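Long form salivary protein D7L (Phlebotomus duboscqi, PDB 6MT7) binds and sequesters cysteinyl leukotrienes and a thromboxane A2 analogue, restraining platelet aggregation in the host and so aiding blood feeding by the sand fly. Local coordinates at residues R3-N7 against R67-Q71; F15-Q19 against W31-N35; G82-G88 against K100-F104; A154-A159 against C203-D207; Y164-V168 against L221-D225. All coordinates share one frame; numbering follows the deposited sequence.

In the fold
The chain runs through contacts 1, 2 and 3 before it reaches contacts 4 and 5. Contact 2, between helices 8-21 and 28-32, is nested within the loop that contact 1 closes by setting the N-terminal run on helix 65-74. Contact 3 joins helices 83-86 and 94-106 and meets contact 1 directly, Ile68 CD1 lying 4.0 Å from Ile86 CD1. At the far end, contacts 4 and 5 alternate along the sequence, with centres about 14 Å apart, and touch where Val168 packs on helix 203-216. Contacts 3 and 4 have centres about 40 Å apart. The bound Triton fragment thus lies in the earlier half of the fold; the later half forms a second group of helices, and each half has its own disulfides.

Contact 1: residues R3-N7 against R67-Q71; sequences RYPRN and RIMEQ
The irregular run Arg3-Asn7 passes beside helix 65-74, with Tyr4 CA 6.9 Å from Arg67 CA and Pro5 CA 5.2 Å from Gln71 CA, and the peptide bond that joins Tyr4 to Pro5 is cis. Gln71 grips the backbone beyond this bend. A turn at its chi2 (81°) brings the side-chain amide alongside the backbone of Arg6: OE1 accepts from Arg6 N at 3.0 Å, and NE2 gives a nearly straight bond (174°) to Arg6 O, also at 3.0 Å. Both acceptors are met on a lone pair in the carbonyl plane. Glutamine suits the site because one flat group offers donor and acceptor together, and its NE2 also reaches Ala115 O. Near the start of the segment, Arg67 lies over one face of the Tyr4 ring. Its CG stands 3.7 Å from the ring centroid, almost on the normal, in a CH-pi contact; the guanidinium follows over the rim, 19° from the ring plane, with NE 3.4 Å from Tyr4 CD2. Glu70 holds that guanidinium in place, since its OE1 takes Arg67 NH1 at 2.7 Å on the syn lone pair. Tyr4 OH is tied to Gly54 O. The chemistry implies a two-point hold: paired amide bonds satisfy the peptide groups of Arg6 just before helix 8-21, while an arginine whose charge is probably partly balanced by Glu70 is held flat over the ring.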
# COMPACT_ATOMS: atom_id res chain seq x y z
N ARG A 3 9.36 5.76 -1.47
CA ARG A 3 9.57 6.75 -2.51
C ARG A 3 8.28 7.52 -2.80
O ARG A 3 7.17 6.98 -2.71
CB ARG A 3 10.08 6.08 -3.79
CG ARG A 3 11.45 5.48 -3.58
CD ARG A 3 11.96 4.77 -4.80
NE ARG A 3 13.18 4.02 -4.50
CZ ARG A 3 13.77 3.20 -5.37
NH1 ARG A 3 13.25 3.03 -6.57
NH2 ARG A 3 14.87 2.55 -5.02
N TYR A 4 8.45 8.79 -3.14
CA TYR A 4 7.35 9.71 -3.38
C TYR A 4 7.63 10.45 -4.68
O TYR A 4 8.79 10.70 -5.02
CB TYR A 4 7.19 10.70 -2.21
CG TYR A 4 7.01 10.01 -0.87
CD1 TYR A 4 5.74 9.59 -0.45
CD2 TYR A 4 8.10 9.74 -0.04
CE1 TYR A 4 5.57 8.95 0.76
CE2 TYR A 4 7.93 9.10 1.17
CZ TYR A 4 6.67 8.70 1.57
OH TYR A 4 6.50 8.06 2.78
N PRO A 5 6.59 10.76 -5.45
CA PRO A 5 5.17 10.45 -5.18
C PRO A 5 4.84 8.97 -5.37
O PRO A 5 5.67 8.19 -5.85
CB PRO A 5 4.43 11.29 -6.22
CG PRO A 5 5.39 11.36 -7.38
CD PRO A 5 6.76 11.44 -6.75
N ARG A 6 3.63 8.60 -4.98
CA ARG A 6 3.15 7.24 -5.14
C ARG A 6 2.58 7.05 -6.54
O ARG A 6 1.89 7.93 -7.06
CB ARG A 6 2.08 6.93 -4.09
CG ARG A 6 2.48 7.29 -2.66
CD ARG A 6 3.76 6.58 -2.21
NE ARG A 6 3.58 5.12 -2.14
CZ ARG A 6 4.58 4.25 -2.19
NH1 ARG A 6 5.84 4.68 -2.33
NH2 ARG A 6 4.33 2.94 -2.10
N ASN A 7 2.88 5.91 -7.15
CA ASN A 7 2.42 5.68 -8.51
C ASN A 7 1.07 4.96 -8.48
O ASN A 7 0.54 4.64 -7.42
CB ASN A 7 3.50 4.95 -9.33
CG ASN A 7 3.73 3.51 -8.89
OD1 ASN A 7 2.80 2.81 -8.51
ND2 ASN A 7 4.98 3.07 -8.97
N ARG A 67 4.51 15.09 2.15
CA ARG A 67 4.42 14.14 1.04
C ARG A 67 3.04 14.17 0.38
O ARG A 67 2.92 13.85 -0.81
CB ARG A 67 4.74 12.72 1.53
CG ARG A 67 6.17 12.57 2.10
CD ARG A 67 7.23 13.06 1.13
NE ARG A 67 8.58 12.73 1.61
CZ ARG A 67 9.67 12.80 0.86
NH1 ARG A 67 9.61 13.18 -0.40
NH2 ARG A 67 10.85 12.48 1.39
N ILE A 68 2.01 14.53 1.15
CA ILE A 68 0.68 14.73 0.57
C ILE A 68 0.71 15.89 -0.42
O ILE A 68 0.21 15.79 -1.54
CB ILE A 68 -0.36 14.95 1.68
CG1 ILE A 68 -0.54 13.69 2.52
CG2 ILE A 68 -1.70 15.39 1.08
CD1 ILE A 68 -1.31 13.92 3.83
N MSE A 69 1.35 16.99 -0.02
CA MSE A 69 1.48 18.16 -0.87
C MSE A 69 2.30 17.82 -2.11
O MSE A 69 1.99 18.26 -3.23
CB MSE A 69 2.10 19.30 -0.08
CG MSE A 69 1.05 19.90 0.82
SE MSE A 69 1.71 21.40 1.86
CE MSE A 69 3.14 20.45 2.74
N GLU A 70 3.35 17.01 -1.91
CA GLU A 70 4.17 16.56 -3.03
C GLU A 70 3.35 15.74 -4.03
O GLU A 70 3.55 15.86 -5.25
CB GLU A 70 5.35 15.74 -2.51
CG GLU A 70 6.21 15.17 -3.62
CD GLU A 70 7.44 14.45 -3.10
OE1 GLU A 70 7.67 14.47 -1.86
OE2 GLU A 70 8.18 13.88 -3.93
N GLN A 71 2.42 14.92 -3.54
CA GLN A 71 1.58 14.18 -4.46
C GLN A 71 0.79 15.13 -5.35
O GLN A 71 0.72 14.95 -6.57
CB GLN A 71 0.63 13.24 -3.71
CG GLN A 71 -0.10 12.27 -4.64
CD GLN A 71 0.78 11.07 -5.01
OE1 GLN A 71 1.77 10.80 -4.34
NE2 GLN A 71 0.42 10.37 -6.07

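Contact 2: residues F15-Q19 against W31-N35; sequences FRTCQ and WYRWN. With TRT (fragment of triton X-100), chain C.
Nearly equal first torsions (chi1 -67° and -68°) send the rings of Phe15 and Trp34 into the same space, the lipid pocket of the odorant-binding-protein fold. They form an offset edge-to-face pair, the indole edge directed at the Phe15 face with planes 75° apart and Phe15 CZ 3.7 Å from Trp34 CH2. Trp34 occupies the positive-phi position of the Schellman motif ending helix 28-32, a turn that helps carry it toward helix 8-21. The Triton fragment threads between these side chains, its C16 3.7 Å above the indole plane and its C23 over the centre of the Tyr32 ring. Aromatic faces pack against the CH2 groups of the chain, while its ether oxygens can accept hydrogen bonds. Arg16, whose NE donates to Thr230 O, holds Gln19 OE1 with NH1 at 3.0 Å, in the guanidinium plane; this, with the bond between Gln19 NE2 and Tyr45 OH, helps orient the amide with NE2 toward the ligand. As in related proteins, Trp31 probably contributes to thromboxane A2 binding and Trp34 to leukotriene C4 binding. Arg16 NH1 also bonds a water that meets Tyr32 OH, and Gln19 NE2 donates to O21 of the fragment at 3.2 Å.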
# COMPACT_ATOMS: atom_id res chain seq x y z
N PHE A 15 -5.29 0.84 -1.58
CA PHE A 15 -6.74 0.73 -1.49
C PHE A 15 -7.18 -0.73 -1.37
O PHE A 15 -7.98 -1.10 -0.50
CB PHE A 15 -7.41 1.35 -2.71
CG PHE A 15 -7.25 2.83 -2.82
CD1 PHE A 15 -7.71 3.68 -1.82
CD2 PHE A 15 -6.68 3.38 -3.96
CE1 PHE A 15 -7.57 5.06 -1.94
CE2 PHE A 15 -6.54 4.76 -4.09
CZ PHE A 15 -6.98 5.59 -3.08
N ARG A 16 -6.67 -1.57 -2.26
CA ARG A 16 -7.17 -2.94 -2.32
C ARG A 16 -6.77 -3.74 -1.09
O ARG A 16 -7.58 -4.49 -0.54
CB ARG A 16 -6.65 -3.61 -3.59
CG ARG A 16 -7.18 -2.98 -4.89
CD ARG A 16 -8.64 -3.39 -5.16
NE ARG A 16 -8.77 -4.84 -5.31
CZ ARG A 16 -9.66 -5.57 -4.64
NH1 ARG A 16 -10.50 -5.00 -3.79
NH2 ARG A 16 -9.71 -6.89 -4.82
N THR A 17 -5.53 -3.57 -0.63
CA THR A 17 -5.09 -4.29 0.57
C THR A 17 -5.94 -3.91 1.77
O THR A 17 -6.38 -4.78 2.54
CB THR A 17 -3.61 -4.01 0.82
OG1 THR A 17 -2.86 -4.56 -0.27
CG2 THR A 17 -3.12 -4.62 2.14
N CYS A 18 -6.20 -2.61 1.94
CA CYS A 18 -7.02 -2.18 3.06
C CYS A 18 -8.47 -2.64 2.94
O CYS A 18 -9.11 -2.92 3.96
CB CYS A 18 -6.93 -0.66 3.19
SG CYS A 18 -5.25 -0.22 3.71
N GLN A 19 -9.00 -2.71 1.72
CA GLN A 19 -10.34 -3.25 1.52
C GLN A 19 -10.40 -4.72 1.89
O GLN A 19 -11.39 -5.19 2.47
CB GLN A 19 -10.77 -3.07 0.07
CG GLN A 19 -11.18 -1.65 -0.26
CD GLN A 19 -11.22 -1.41 -1.75
OE1 GLN A 19 -11.32 -2.36 -2.54
NE2 GLN A 19 -11.12 -0.15 -2.15
N TRP A 31 -17.40 2.62 0.01
CA TRP A 31 -16.02 2.96 -0.32
C TRP A 31 -15.77 2.82 -1.82
O TRP A 31 -15.04 3.62 -2.40
CB TRP A 31 -15.03 2.08 0.45
CG TRP A 31 -15.28 1.99 1.92
CD1 TRP A 31 -15.98 2.87 2.71
CD2 TRP A 31 -14.81 0.96 2.79
NE1 TRP A 31 -15.98 2.42 4.02
CE2 TRP A 31 -15.27 1.25 4.09
CE3 TRP A 31 -14.04 -0.20 2.58
CZ2 TRP A 31 -15.00 0.43 5.18
CZ3 TRP A 31 -13.77 -1.02 3.68
CH2 TRP A 31 -14.24 -0.70 4.96
N TYR A 32 -16.39 1.82 -2.45
CA TYR A 32 -16.17 1.63 -3.88
C TYR A 32 -16.59 2.84 -4.69
O TYR A 32 -16.04 3.09 -5.77
CB TYR A 32 -16.94 0.42 -4.40
CG TYR A 32 -16.24 -0.91 -4.29
CD1 TYR A 32 -15.49 -1.25 -3.18
CD2 TYR A 32 -16.39 -1.86 -5.30
CE1 TYR A 32 -14.87 -2.51 -3.10
CE2 TYR A 32 -15.78 -3.09 -5.23
CZ TYR A 32 -15.03 -3.42 -4.12
OH TYR A 32 -14.43 -4.66 -4.07
N ARG A 33 -17.60 3.59 -4.22
CA ARG A 33 -18.01 4.80 -4.92
C ARG A 33 -17.54 6.06 -4.21
O ARG A 33 -18.17 7.11 -4.32
CB ARG A 33 -19.53 4.82 -5.15
CG ARG A 33 -20.44 4.68 -3.93
CD ARG A 33 -21.90 4.68 -4.39
NE ARG A 33 -22.83 4.26 -3.34
CZ ARG A 33 -24.07 3.83 -3.55
NH1 ARG A 33 -24.57 3.76 -4.79
NH2 ARG A 33 -24.83 3.48 -2.52
N TRP A 34 -16.40 5.96 -3.50
CA TRP A 34 -15.70 7.11 -2.95
C TRP A 34 -16.58 7.86 -1.95
O TRP A 34 -16.65 9.09 -1.94
CB TRP A 34 -15.20 8.03 -4.06
CG TRP A 34 -14.11 7.33 -4.82
CD1 TRP A 34 -14.27 6.44 -5.85
CD2 TRP A 34 -12.71 7.41 -4.57
NE1 TRP A 34 -13.04 5.99 -6.27
CE2 TRP A 34 -12.07 6.56 -5.49
CE3 TRP A 34 -11.94 8.13 -3.66
CZ2 TRP A 34 -10.69 6.42 -5.53
CZ3 TRP A 34 -10.56 7.98 -3.70
CH2 TRP A 34 -9.95 7.13 -4.62
N ASN A 35 -17.27 7.09 -1.12
CA ASN A 35 -18.06 7.60 -0.01
C ASN A 35 -17.54 6.94 1.26
O ASN A 35 -17.41 5.71 1.30
CB ASN A 35 -19.55 7.31 -0.22
CG ASN A 35 -20.41 7.78 0.93
OD1 ASN A 35 -20.09 8.78 1.58
ND2 ASN A 35 -21.50 7.07 1.20
C25 TRT C . -12.85 -3.39 -7.23
O24 TRT C . -11.94 -2.30 -7.10
C23 TRT C . -12.42 -1.26 -6.24
C22 TRT C . -11.22 -0.38 -5.91
O21 TRT C . -11.60 0.81 -5.21
C20 TRT C . -10.43 1.60 -5.01
C19 TRT C . -10.82 2.95 -4.44
O18 TRT C . -10.90 2.86 -3.02
C17 TRT C . -12.10 3.46 -2.57
C16 TRT C . -11.80 4.79 -1.91
O15 TRT C . -11.36 4.60 -0.56
C12 TRT C . -10.65 5.62 0.06
C13 TRT C . -10.82 6.94 -0.34
C14 TRT C . -10.10 7.97 0.29
C11 TRT C . -9.77 5.32 1.09
C10 TRT C . -9.06 6.34 1.72
C9 TRT C . -9.21 7.67 1.32
C6 TRT C . -8.42 8.74 2.02
C8 TRT C . -9.38 9.41 2.99
C7 TRT C . -7.31 8.10 2.84
C5 TRT C . -7.93 9.80 1.01
C1 TRT C . -6.78 9.54 0.00
C2 TRT C . -6.79 8.18 -0.69
C4 TRT C . -6.90 10.60 -1.09
C3 TRT C . -5.40 9.73 0.60
O HOH W 1 -12.86 -5.02 -2.17

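Contact 3: residues G82-G88 against K100-F104; sequences GINTISG and KTINF
Gly82 brings its backbone close to Phe104 and leads into the short, weakly bonded helix 83-86, which packs on helix 94-106 in this mainly helical odorant-binding-protein fold. Its positive phi (75°) is easy without a side chain. Next, Ile83 starts away from the partner helix, but its delta methyl swings back until CD1 is 3.4 Å from Phe104 CE1. Thr85 lays its methyl near the carbonyl of Lys100, with CG2 3.6 Å from Lys100 O. Ile86 is the wedge of the contact and uses both branches. Its chi1 of 77°, with CG1 in the cramped place over the main chain, raises CD1 over the centre of the Phe104 ring, 4.2 Å from its centroid in a CH-pi contact, while CG2 presses on Phe104 CB at 3.4 Å. A branched isoleucine can fill both places, and Val65 and Ile68 of helix 65-74 and Leu63 also touch it. Ser87 turns its hydroxyl back into the short helix, OG donating to Ile83 O at 2.6 Å from above that carbonyl's plane. Its own carbonyl receives Lys100, whose chain bends at its last two torsions to span the gap; a water links the ammonium to Thr85 O. Gly88, comfortable at its backbone angles only without a side chain, lies beside the lysine chain. Lys100 NZ meets Ser87 O at 2.8 Å from above the carbonyl plane.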
# COMPACT_ATOMS: atom_id res chain seq x y z
N GLY A 82 -7.79 23.71 3.67
CA GLY A 82 -8.03 22.89 4.85
C GLY A 82 -6.90 21.96 5.22
O GLY A 82 -7.15 20.95 5.89
N ILE A 83 -5.68 22.25 4.78
CA ILE A 83 -4.54 21.40 5.14
C ILE A 83 -4.26 21.49 6.64
O ILE A 83 -3.77 20.53 7.25
CB ILE A 83 -3.30 21.79 4.31
CG1 ILE A 83 -3.58 21.60 2.82
CG2 ILE A 83 -2.07 20.98 4.73
CD1 ILE A 83 -3.94 20.21 2.46
N ASN A 84 -4.58 22.63 7.27
CA ASN A 84 -4.32 22.77 8.69
C ASN A 84 -5.04 21.70 9.50
O ASN A 84 -4.48 21.14 10.44
CB ASN A 84 -4.73 24.17 9.17
CG ASN A 84 -6.19 24.46 8.94
OD1 ASN A 84 -6.78 24.04 7.94
ND2 ASN A 84 -6.80 25.18 9.87
N THR A 85 -6.27 21.35 9.11
CA THR A 85 -7.04 20.37 9.87
C THR A 85 -6.39 18.99 9.81
O THR A 85 -6.43 18.24 10.79
CB THR A 85 -8.47 20.29 9.34
OG1 THR A 85 -9.05 21.60 9.36
CG2 THR A 85 -9.32 19.34 10.19
N ILE A 86 -5.78 18.63 8.68
CA ILE A 86 -5.17 17.31 8.58
C ILE A 86 -3.79 17.25 9.21
O ILE A 86 -3.24 16.15 9.37
CB ILE A 86 -5.09 16.83 7.12
CG1 ILE A 86 -3.94 17.52 6.38
CG2 ILE A 86 -6.41 17.08 6.41
CD1 ILE A 86 -3.71 16.89 5.00
N SER A 87 -3.22 18.40 9.59
CA SER A 87 -1.86 18.46 10.09
C SER A 87 -1.81 18.36 11.61
O SER A 87 -2.77 18.68 12.31
CB SER A 87 -1.16 19.75 9.64
OG SER A 87 -1.41 20.04 8.27
N GLY A 88 -0.68 17.87 12.11
CA GLY A 88 -0.46 17.80 13.54
C GLY A 88 -0.72 16.43 14.11
O GLY A 88 -1.30 15.55 13.46
N LYS A 100 -9.80 13.91 11.47
CA LYS A 100 -8.90 14.93 10.97
C LYS A 100 -8.89 15.01 9.46
O LYS A 100 -8.52 16.05 8.91
CB LYS A 100 -7.49 14.69 11.51
CG LYS A 100 -7.30 15.26 12.91
CD LYS A 100 -5.93 14.94 13.48
CE LYS A 100 -4.84 15.79 12.85
NZ LYS A 100 -4.64 17.07 13.58
N THR A 101 -9.31 13.95 8.77
CA THR A 101 -9.19 13.95 7.32
C THR A 101 -10.51 13.88 6.56
O THR A 101 -10.49 14.05 5.34
CB THR A 101 -8.28 12.80 6.86
OG1 THR A 101 -8.74 11.56 7.40
CG2 THR A 101 -6.89 13.02 7.37
N ILE A 102 -11.65 13.69 7.23
CA ILE A 102 -12.86 13.41 6.46
C ILE A 102 -13.33 14.64 5.70
O ILE A 102 -13.77 14.54 4.55
CB ILE A 102 -13.96 12.82 7.38
CG1 ILE A 102 -15.20 12.40 6.57
CG2 ILE A 102 -14.34 13.80 8.47
CD1 ILE A 102 -14.91 11.50 5.35
N ASN A 103 -13.23 15.84 6.30
CA ASN A 103 -13.62 17.04 5.56
C ASN A 103 -12.65 17.33 4.42
O ASN A 103 -13.06 17.78 3.35
CB ASN A 103 -13.70 18.25 6.49
CG ASN A 103 -14.98 18.27 7.30
OD1 ASN A 103 -15.99 17.71 6.89
ND2 ASN A 103 -14.93 18.93 8.45
N PHE A 104 -11.36 17.10 4.65
CA PHE A 104 -10.38 17.22 3.58
C PHE A 104 -10.74 16.31 2.41
O PHE A 104 -10.68 16.73 1.25
CB PHE A 104 -9.00 16.89 4.14
CG PHE A 104 -7.90 16.82 3.12
CD1 PHE A 104 -7.36 17.97 2.59
CD2 PHE A 104 -7.39 15.59 2.73
CE1 PHE A 104 -6.33 17.88 1.67
CE2 PHE A 104 -6.37 15.51 1.81
CZ PHE A 104 -5.84 16.65 1.28
O HOH W 2 -6.94 19.17 13.23

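Contact 4: residues A154-A159 against C203-D207; sequences ADCQHA and CKVAD
Covalently, the loop is joined to helix 203-216 by the Cys156-Cys203 disulfide, SG to SG 2.0 Å with a relaxed chi3 of 88°. A chi1 of 59° folds Cys203 SG in over its own main chain and turns the sulfur toward the loop. Charge adds a second tie, a salt bridge: Lys204 stretches past the disulfide, its CD 3.8 Å from Cys156 SG, and its NZ meets Asp155 OD1 at 2.6 Å from above the carboxylate plane. Lysine suits this position near the surface because its chain packs on sulfur while its ammonium reaches a neighbour. The Cys156-Cys203 disulfide is one of an interlaced set, Cys144-Cys160, Cys156-Cys203 and Cys193-Cys212, which follows the first-to-third, second-to-fifth, fourth-to-sixth pairing classic of insect odorant-binding proteins. Hydrogen bonding centres on Asp207. Its carboxylate takes two successive loop amides, OD2 receiving Gln157 N at 2.7 Å on the syn lone pair and OD1 receiving His158 N at 2.8 Å; a weak second bond runs from Gln157 N to OD1. An aspartate matches this task, since two oxygens on a short stem can face two adjacent N-H groups of a bent backbone, and a water donates to OD2 as well. Apolar packing is made by small residues: Ala159 CB touches Cys203 CB at 3.6 Å, and Ala206 CB lies 3.9 Å from Ala159 CA, where alanine lets loop and helix come close.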
# COMPACT_ATOMS: atom_id res chain seq x y z
N ALA A 154 20.74 -10.04 -10.17
CA ALA A 154 21.83 -10.77 -9.54
C ALA A 154 21.54 -12.26 -9.54
O ALA A 154 21.28 -12.85 -10.60
CB ALA A 154 22.05 -10.28 -8.11
N ASP A 155 21.55 -12.88 -8.36
CA ASP A 155 21.39 -14.32 -8.21
C ASP A 155 20.17 -14.67 -7.37
O ASP A 155 20.10 -15.78 -6.83
CB ASP A 155 22.65 -14.92 -7.59
CG ASP A 155 23.22 -14.06 -6.46
OD1 ASP A 155 22.44 -13.31 -5.83
OD2 ASP A 155 24.45 -14.13 -6.22
N CYS A 156 19.20 -13.77 -7.24
CA CYS A 156 18.12 -14.00 -6.30
C CYS A 156 17.05 -14.90 -6.91
O CYS A 156 17.06 -15.24 -8.09
CB CYS A 156 17.53 -12.68 -5.84
SG CYS A 156 18.60 -11.88 -4.63
N GLN A 157 16.09 -15.29 -6.06
CA GLN A 157 15.02 -16.18 -6.47
C GLN A 157 13.64 -15.58 -6.35
O GLN A 157 12.71 -16.08 -6.99
CB GLN A 157 15.07 -17.48 -5.66
CG GLN A 157 16.16 -18.43 -6.11
CD GLN A 157 16.77 -19.20 -4.96
OE1 GLN A 157 17.92 -18.98 -4.58
NE2 GLN A 157 16.00 -20.12 -4.38
N HIS A 158 13.47 -14.51 -5.56
CA HIS A 158 12.15 -13.96 -5.26
C HIS A 158 12.18 -12.44 -5.20
O HIS A 158 11.39 -11.83 -4.47
CB HIS A 158 11.60 -14.50 -3.94
CG HIS A 158 11.75 -15.98 -3.78
ND1 HIS A 158 11.00 -16.89 -4.50
CD2 HIS A 158 12.57 -16.72 -2.99
CE1 HIS A 158 11.35 -18.12 -4.15
NE2 HIS A 158 12.30 -18.04 -3.24
N ALA A 159 13.09 -11.81 -5.95
CA ALA A 159 13.29 -10.37 -5.80
C ALA A 159 12.07 -9.58 -6.24
O ALA A 159 11.68 -8.61 -5.58
CB ALA A 159 14.51 -9.94 -6.61
N CYS A 203 18.72 -7.76 -3.02
CA CYS A 203 17.57 -8.64 -3.13
C CYS A 203 17.65 -9.84 -2.19
O CYS A 203 16.68 -10.60 -2.10
CB CYS A 203 17.39 -9.09 -4.58
SG CYS A 203 18.79 -9.98 -5.32
N LYS A 204 18.77 -10.05 -1.49
CA LYS A 204 18.79 -11.11 -0.49
C LYS A 204 17.86 -10.79 0.67
O LYS A 204 17.36 -11.72 1.33
CB LYS A 204 20.21 -11.34 0.02
CG LYS A 204 21.19 -11.72 -1.08
CD LYS A 204 20.80 -13.03 -1.73
CE LYS A 204 21.91 -13.53 -2.65
NZ LYS A 204 21.38 -14.41 -3.72
N VAL A 205 17.62 -9.51 0.95
CA VAL A 205 16.56 -9.14 1.88
C VAL A 205 15.22 -9.65 1.38
O VAL A 205 14.43 -10.24 2.13
CB VAL A 205 16.51 -7.61 2.10
CG1 VAL A 205 15.37 -7.25 3.04
CG2 VAL A 205 17.82 -7.10 2.65
N ALA A 206 14.95 -9.44 0.09
CA ALA A 206 13.71 -9.92 -0.51
C ALA A 206 13.58 -11.43 -0.37
O ALA A 206 12.53 -11.94 0.04
CB ALA A 206 13.66 -9.51 -1.99
N ASP A 207 14.64 -12.17 -0.71
CA ASP A 207 14.58 -13.62 -0.64
C ASP A 207 14.41 -14.10 0.79
O ASP A 207 13.67 -15.07 1.04
CB ASP A 207 15.84 -14.23 -1.26
CG ASP A 207 15.76 -14.32 -2.77
OD1 ASP A 207 14.99 -13.55 -3.38
OD2 ASP A 207 16.47 -15.16 -3.35
O HOH W 3 18.45 -16.43 -2.57

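Contact 5: residues Y164-V168 against L221-D225; sequences YYRLV and LKILD
Tyr165 is the tightly packed part of the contact, its ring reaching obliquely onto helix 220-227 between Leu221 and Leu224. A chi1 of -64°, which leaves CG beside the backbone N, sends the ring that way. CD1 lies 3.7 Å from Leu224 CB and CD2 3.8 Å from Leu221 CD2, so the ring lies between two leucines three positions apart on the helix. The hydroxyl lies close to the helix, OH 3.3 Å from Asp225 CB. A tyrosine is long enough to fill this groove and apolar enough along its sides to suit leucine neighbours. Asp225 meanwhile turns its carboxylate to Ser141 OG, its plane 80° from the ring. The looser side begins at Leu167, which meets the helix through a single methyl contact, CD1 to Leu221 CD2 at 4.2 Å. On the face of the helix turned from the loop, Lys222 is exposed to solvent. Tyr210 of helix 203-216 and Ile140 of helix 140-144 flank the buried ring. The loop takes its direction from Arg166, whose positive phi belongs to a Schellman motif ending helix 159-164, a helix end that delivers Tyr165 into the apolar interior of the later helical bundle of this D7 protein.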
# COMPACT_ATOMS: atom_id res chain seq x y z
N TYR A 164 6.18 -7.21 -4.98
CA TYR A 164 4.76 -7.06 -5.26
C TYR A 164 3.89 -7.62 -4.14
O TYR A 164 2.74 -7.17 -3.97
CB TYR A 164 4.43 -7.71 -6.61
CG TYR A 164 4.79 -6.77 -7.73
CD1 TYR A 164 4.00 -5.67 -8.02
CD2 TYR A 164 5.96 -6.94 -8.45
CE1 TYR A 164 4.34 -4.78 -9.04
CE2 TYR A 164 6.32 -6.06 -9.46
CZ TYR A 164 5.50 -4.98 -9.74
OH TYR A 164 5.86 -4.11 -10.75
N TYR A 165 4.39 -8.58 -3.37
CA TYR A 165 3.71 -8.96 -2.13
C TYR A 165 3.87 -7.92 -1.03
O TYR A 165 3.26 -8.07 0.03
CB TYR A 165 4.25 -10.29 -1.61
CG TYR A 165 4.00 -11.48 -2.50
CD1 TYR A 165 2.84 -11.60 -3.25
CD2 TYR A 165 4.94 -12.50 -2.57
CE1 TYR A 165 2.62 -12.72 -4.07
CE2 TYR A 165 4.73 -13.62 -3.38
CZ TYR A 165 3.58 -13.72 -4.12
OH TYR A 165 3.40 -14.84 -4.91
N ARG A 166 4.68 -6.88 -1.26
CA ARG A 166 4.97 -5.85 -0.27
C ARG A 166 5.57 -6.45 1.00
O ARG A 166 5.25 -6.03 2.12
CB ARG A 166 3.75 -4.98 0.03
CG ARG A 166 3.65 -3.75 -0.88
CD ARG A 166 3.28 -4.16 -2.31
NE ARG A 166 3.16 -3.02 -3.22
CZ ARG A 166 2.73 -3.11 -4.48
NH1 ARG A 166 2.39 -4.28 -5.00
NH2 ARG A 166 2.62 -2.02 -5.23
N LEU A 167 6.46 -7.42 0.82
CA LEU A 167 7.35 -7.81 1.90
C LEU A 167 8.51 -6.83 2.03
O LEU A 167 9.00 -6.59 3.14
CB LEU A 167 7.88 -9.23 1.68
CG LEU A 167 6.79 -10.28 1.45
CD1 LEU A 167 7.39 -11.66 1.20
CD2 LEU A 167 5.82 -10.30 2.61
N VAL A 168 8.95 -6.26 0.90
CA VAL A 168 10.01 -5.26 0.83
C VAL A 168 9.54 -4.15 -0.10
O VAL A 168 8.66 -4.35 -0.94
CB VAL A 168 11.36 -5.83 0.33
CG1 VAL A 168 11.91 -6.90 1.29
CG2 VAL A 168 11.24 -6.39 -1.11
N LEU A 221 1.64 -16.85 0.85
CA LEU A 221 2.05 -16.16 -0.37
C LEU A 221 1.28 -16.67 -1.57
O LEU A 221 1.05 -15.91 -2.52
CB LEU A 221 3.55 -16.30 -0.58
CG LEU A 221 4.45 -15.65 0.49
CD1 LEU A 221 5.91 -15.78 0.10
CD2 LEU A 221 4.07 -14.19 0.72
N LYS A 222 0.85 -17.94 -1.56
CA LYS A 222 -0.03 -18.42 -2.62
C LYS A 222 -1.33 -17.63 -2.64
O LYS A 222 -1.85 -17.30 -3.72
CB LYS A 222 -0.32 -19.91 -2.45
CG LYS A 222 0.90 -20.80 -2.59
CD LYS A 222 0.49 -22.23 -2.96
CE LYS A 222 1.69 -23.12 -3.24
NZ LYS A 222 1.96 -24.03 -2.09
N ILE A 223 -1.88 -17.32 -1.47
CA ILE A 223 -3.12 -16.55 -1.39
C ILE A 223 -2.92 -15.14 -1.93
O ILE A 223 -3.75 -14.63 -2.70
CB ILE A 223 -3.65 -16.55 0.05
CG1 ILE A 223 -4.09 -17.96 0.47
CG2 ILE A 223 -4.82 -15.56 0.20
CD1 ILE A 223 -4.46 -18.08 1.92
N LEU A 224 -1.81 -14.49 -1.57
CA LEU A 224 -1.53 -13.18 -2.15
C LEU A 224 -1.39 -13.27 -3.67
O LEU A 224 -1.86 -12.38 -4.39
CB LEU A 224 -0.25 -12.59 -1.56
CG LEU A 224 -0.31 -12.03 -0.15
CD1 LEU A 224 1.04 -11.38 0.21
CD2 LEU A 224 -1.47 -11.05 0.03
N ASP A 225 -0.74 -14.32 -4.17
CA ASP A 225 -0.60 -14.43 -5.61
C ASP A 225 -1.95 -14.62 -6.28
O ASP A 225 -2.23 -14.00 -7.32
CB ASP A 225 0.35 -15.58 -5.95
CG ASP A 225 0.75 -15.60 -7.41
OD1 ASP A 225 1.04 -14.51 -7.96
OD2 ASP A 225 0.77 -16.69 -8.01